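PDB 3VSN: Non-sulfated chondroitin lyase E66 from Autographa californica nucleopolyhedrovirus, which cleaves chondroitin as a lyase of the viral envelope, is essential for oral infectivity and may digest the chondroitin sulfate barrier of the host midgut peritrophic matrix. Local coordinates for residues Gly508-Pro522 with Ser551-Leu565. Numbering follows the deposited sequence.
Sequences GVVCHRVPITNINVP and SACYKLNVEGHSDSL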
# COMPACT_ATOMS: atom_id res chain seq x y z
N GLY A 508 18.17 -5.50 -10.33
CA GLY A 508 18.78 -4.32 -9.71
C GLY A 508 19.03 -4.40 -8.21
O GLY A 508 19.27 -3.38 -7.56
N VAL A 509 18.98 -5.62 -7.66
CA VAL A 509 19.24 -5.85 -6.24
C VAL A 509 20.28 -6.96 -6.09
O VAL A 509 20.23 -7.97 -6.79
CB VAL A 509 17.94 -6.21 -5.47
CG1 VAL A 509 18.22 -6.49 -4.01
CG2 VAL A 509 16.92 -5.08 -5.59
N VAL A 510 21.22 -6.76 -5.17
CA VAL A 510 22.33 -7.68 -4.95
C VAL A 510 22.28 -8.19 -3.51
O VAL A 510 22.04 -7.41 -2.59
CB VAL A 510 23.68 -6.98 -5.21
CG1 VAL A 510 24.85 -7.94 -5.07
CG2 VAL A 510 23.69 -6.33 -6.59
N CYS A 511 22.50 -9.49 -3.31
CA CYS A 511 22.47 -10.08 -1.97
C CYS A 511 23.85 -10.51 -1.45
O CYS A 511 24.73 -10.88 -2.23
CB CYS A 511 21.48 -11.25 -1.90
SG CYS A 511 22.01 -12.76 -2.75
N HIS A 512 24.00 -10.45 -0.13
CA HIS A 512 25.20 -10.88 0.59
C HIS A 512 24.82 -11.49 1.91
O HIS A 512 23.86 -11.06 2.54
CB HIS A 512 26.13 -9.69 0.85
CG HIS A 512 26.70 -9.07 -0.40
ND1 HIS A 512 27.78 -9.55 -1.02
CD2 HIS A 512 26.28 -7.96 -1.13
CE1 HIS A 512 28.06 -8.80 -2.10
NE2 HIS A 512 27.14 -7.83 -2.17
N ARG A 513 25.57 -12.51 2.32
CA ARG A 513 25.46 -13.05 3.67
C ARG A 513 26.17 -12.09 4.63
O ARG A 513 27.18 -11.49 4.26
CB ARG A 513 26.09 -14.45 3.73
CG ARG A 513 26.30 -15.05 5.12
CD ARG A 513 26.90 -16.45 5.02
NE ARG A 513 27.22 -16.99 6.34
CZ ARG A 513 28.41 -16.85 6.94
NH1 ARG A 513 28.60 -17.37 8.15
NH2 ARG A 513 29.40 -16.21 6.34
N VAL A 514 25.62 -11.91 5.82
CA VAL A 514 26.26 -11.09 6.85
C VAL A 514 26.62 -11.97 8.05
O VAL A 514 25.74 -12.32 8.84
CB VAL A 514 25.38 -9.89 7.29
CG1 VAL A 514 26.07 -9.07 8.38
CG2 VAL A 514 25.04 -9.00 6.10
N PRO A 515 27.90 -12.35 8.18
CA PRO A 515 28.27 -13.14 9.35
C PRO A 515 28.27 -12.29 10.62
O PRO A 515 28.54 -11.09 10.56
CB PRO A 515 29.68 -13.63 9.03
CG PRO A 515 30.23 -12.62 8.07
CD PRO A 515 29.05 -12.15 7.27
N ILE A 516 27.93 -12.91 11.74
CA ILE A 516 28.03 -12.27 13.05
C ILE A 516 28.67 -13.29 13.98
O ILE A 516 28.10 -14.36 14.22
CB ILE A 516 26.66 -11.84 13.61
CG1 ILE A 516 25.89 -10.96 12.61
CG2 ILE A 516 26.84 -11.12 14.95
CD1 ILE A 516 24.49 -10.56 13.05
N THR A 517 29.85 -12.97 14.49
CA THR A 517 30.55 -13.89 15.38
C THR A 517 29.65 -14.25 16.56
O THR A 517 29.01 -13.38 17.15
CB THR A 517 31.89 -13.31 15.85
OG1 THR A 517 32.62 -12.83 14.71
CG2 THR A 517 32.73 -14.37 16.58
N ASN A 518 29.57 -15.55 16.85
CA ASN A 518 28.76 -16.11 17.94
C ASN A 518 27.26 -16.24 17.64
O ASN A 518 26.48 -16.56 18.53
CB ASN A 518 29.00 -15.36 19.27
CG ASN A 518 30.44 -15.45 19.73
OD1 ASN A 518 31.09 -14.43 20.00
ND2 ASN A 518 30.96 -16.67 19.80
N ILE A 519 26.88 -15.99 16.39
CA ILE A 519 25.52 -16.25 15.90
C ILE A 519 25.64 -17.15 14.68
O ILE A 519 26.46 -16.90 13.80
CB ILE A 519 24.77 -14.95 15.54
CG1 ILE A 519 24.54 -14.10 16.80
CG2 ILE A 519 23.46 -15.24 14.81
CD1 ILE A 519 23.82 -12.80 16.55
N ASN A 520 24.83 -18.20 14.62
CA ASN A 520 24.85 -19.08 13.45
C ASN A 520 24.19 -18.43 12.23
O ASN A 520 23.01 -18.11 12.25
CB ASN A 520 24.19 -20.43 13.75
CG ASN A 520 24.42 -21.44 12.65
OD1 ASN A 520 23.54 -21.70 11.83
ND2 ASN A 520 25.64 -21.97 12.58
N VAL A 521 24.99 -18.23 11.19
CA VAL A 521 24.49 -17.67 9.94
C VAL A 521 24.86 -18.64 8.82
O VAL A 521 26.04 -18.75 8.46
CB VAL A 521 25.07 -16.27 9.65
CG1 VAL A 521 24.51 -15.70 8.34
CG2 VAL A 521 24.79 -15.31 10.79
N PRO A 522 23.86 -19.36 8.28
CA PRO A 522 24.13 -20.35 7.24
C PRO A 522 24.67 -19.70 5.97
O PRO A 522 24.46 -18.51 5.74
CB PRO A 522 22.75 -20.96 6.96
CG PRO A 522 21.97 -20.70 8.21
CD PRO A 522 22.44 -19.34 8.65
N SER A 551 18.65 -19.14 13.30
CA SER A 551 18.99 -17.78 12.91
C SER A 551 19.43 -17.68 11.44
O SER A 551 19.91 -18.65 10.86
CB SER A 551 20.06 -17.19 13.84
OG SER A 551 21.15 -18.09 14.01
N ALA A 552 19.26 -16.50 10.86
CA ALA A 552 19.70 -16.22 9.50
C ALA A 552 19.98 -14.73 9.36
O ALA A 552 19.33 -13.91 10.00
CB ALA A 552 18.64 -16.66 8.50
N CYS A 553 20.95 -14.38 8.52
CA CYS A 553 21.36 -12.98 8.40
C CYS A 553 21.89 -12.68 7.01
O CYS A 553 22.79 -13.36 6.52
CB CYS A 553 22.42 -12.64 9.46
SG CYS A 553 22.73 -10.86 9.65
N TYR A 554 21.34 -11.65 6.38
CA TYR A 554 21.76 -11.25 5.05
C TYR A 554 21.57 -9.75 4.85
O TYR A 554 20.95 -9.08 5.68
CB TYR A 554 20.99 -12.04 3.98
CG TYR A 554 19.51 -11.69 3.91
CD1 TYR A 554 19.05 -10.69 3.05
CD2 TYR A 554 18.58 -12.37 4.69
CE1 TYR A 554 17.70 -10.37 2.98
CE2 TYR A 554 17.22 -12.06 4.63
CZ TYR A 554 16.79 -11.06 3.77
OH TYR A 554 15.45 -10.75 3.70
N LYS A 555 22.11 -9.23 3.76
CA LYS A 555 21.84 -7.85 3.37
C LYS A 555 21.56 -7.77 1.88
O LYS A 555 22.01 -8.63 1.10
CB LYS A 555 22.97 -6.91 3.78
CG LYS A 555 24.22 -6.99 2.93
CD LYS A 555 25.13 -5.79 3.14
CE LYS A 555 26.23 -5.81 2.08
NZ LYS A 555 27.39 -4.93 2.41
N LEU A 556 20.80 -6.75 1.49
CA LEU A 556 20.55 -6.45 0.10
C LEU A 556 21.12 -5.07 -0.20
O LEU A 556 21.07 -4.19 0.66
CB LEU A 556 19.04 -6.49 -0.19
CG LEU A 556 18.26 -7.79 0.06
CD1 LEU A 556 16.77 -7.58 -0.21
CD2 LEU A 556 18.79 -8.95 -0.78
N ASN A 557 21.67 -4.90 -1.40
CA ASN A 557 22.14 -3.61 -1.90
C ASN A 557 21.47 -3.29 -3.20
O ASN A 557 21.19 -4.19 -3.99
CB ASN A 557 23.64 -3.66 -2.23
CG ASN A 557 24.51 -3.67 -1.01
OD1 ASN A 557 24.35 -2.85 -0.11
ND2 ASN A 557 25.45 -4.60 -0.98
N VAL A 558 21.28 -2.00 -3.47
CA VAL A 558 20.97 -1.54 -4.81
C VAL A 558 22.19 -1.83 -5.67
O VAL A 558 23.33 -1.52 -5.29
CB VAL A 558 20.66 -0.02 -4.85
CG1 VAL A 558 20.41 0.44 -6.28
CG2 VAL A 558 19.44 0.29 -3.98
N GLU A 559 21.97 -2.46 -6.82
CA GLU A 559 23.05 -2.78 -7.75
C GLU A 559 23.85 -1.52 -8.09
O GLU A 559 23.27 -0.48 -8.40
CB GLU A 559 22.50 -3.43 -9.03
CG GLU A 559 23.59 -3.96 -9.95
CD GLU A 559 23.05 -4.73 -11.14
OE1 GLU A 559 21.83 -4.69 -11.40
OE2 GLU A 559 23.87 -5.37 -11.83
N GLY A 560 25.17 -1.64 -8.00
CA GLY A 560 26.07 -0.51 -8.21
C GLY A 560 26.39 0.30 -6.96
O GLY A 560 27.16 1.27 -7.04
N HIS A 561 25.81 -0.08 -5.82
CA HIS A 561 25.96 0.67 -4.57
C HIS A 561 26.38 -0.17 -3.39
O HIS A 561 25.56 -0.45 -2.50
CB HIS A 561 24.67 1.40 -4.21
CG HIS A 561 24.34 2.55 -5.13
ND1 HIS A 561 23.57 2.40 -6.22
CD2 HIS A 561 24.71 3.88 -5.08
CE1 HIS A 561 23.45 3.59 -6.84
NE2 HIS A 561 24.15 4.49 -6.15
N SER A 562 27.66 -0.54 -3.34
CA SER A 562 28.17 -1.42 -2.29
C SER A 562 28.52 -0.67 -1.00
O SER A 562 28.72 0.55 -1.00
CB SER A 562 29.40 -2.18 -2.79
OG SER A 562 30.47 -1.30 -3.05
N ASP A 563 28.58 -1.40 0.11
CA ASP A 563 28.96 -0.82 1.40
C ASP A 563 29.76 -1.83 2.21
O ASP A 563 29.88 -2.99 1.82
CB ASP A 563 27.71 -0.39 2.17
CG ASP A 563 26.78 -1.54 2.47
OD1 ASP A 563 27.17 -2.46 3.22
OD2 ASP A 563 25.64 -1.54 1.94
N SER A 564 30.28 -1.39 3.35
CA SER A 564 31.06 -2.26 4.22
C SER A 564 30.36 -2.48 5.56
O SER A 564 31.00 -2.45 6.62
CB SER A 564 32.47 -1.69 4.41
OG SER A 564 33.12 -1.56 3.15
N LEU A 565 29.05 -2.71 5.51
CA LEU A 565 28.27 -2.95 6.72
C LEU A 565 28.84 -4.13 7.52
O LEU A 565 29.19 -5.17 6.96
CB LEU A 565 26.80 -3.20 6.36
CG LEU A 565 25.81 -3.51 7.49
CD1 LEU A 565 24.42 -3.04 7.11
CD2 LEU A 565 25.80 -5.00 7.82
O HOH W 1 20.00 -6.52 -12.33
O HOH W 2 20.94 -21.04 11.98
O HOH W 3 22.84 -18.72 16.54
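Val510 and His512 each exchange a pair of backbone hydrogen bonds with Asn557 and Lys555 respectively, the regular pattern of antiparallel strands 509-513 and 551-558. Between them Cys511 faces Leu556 in a non-hydrogen-bonded pair, where the methyl Leu556 CD2 lies 3.7 Å from Cys511 CB. On the other face of the sheet the imidazole of His512 slants against the lysine chain, its CD2 3.9 Å from Lys555 CE. Lys555 starts from chi1 75°, with CG between backbone N and carbonyl carbon, and runs extended past the histidine to a salt bridge, NZ to Asp563 OD1 at 2.6 Å. Leu565 N reaches that same oxygen from the opposite face of the carboxylate, closing an Asx turn, while Tyr449 holds Asp563 OD2; the carboxylate is thus gripped at both oxygens, and the nearby ammonium would favour its ionised form.

Beyond Arg513 the pairing changes character. Val514 N still bonds Cys553 O, but at 3.3 Å and from above the carbonyl plane, and the chain then leaves through the type II turn from Ile516 to Ile519. Both limbs of this excursion pack on Cys553: on the way out Val514 CB lies 3.7 Å and Ile516 CD1 3.8 Å from its SG, and on the way back Val521 CG2 packs on its CB. Farther along, Ser551 OG donates to Asn520 O over 2.6 Å, in the carbonyl plane and on a lone pair, and two waters also link these residues. A second-shell brace ties the excursion to its own strand: extended Arg513 grips Val521 O side-on with NE and NH1.

Cys511, Ala552 and Tyr554 touch strand 472-480 of another sheet, so this pairing, flanked by strands 504-506 and 452-461, illustrates how an antiparallel sheet is built and packed within the lyase's beta-sandwich region.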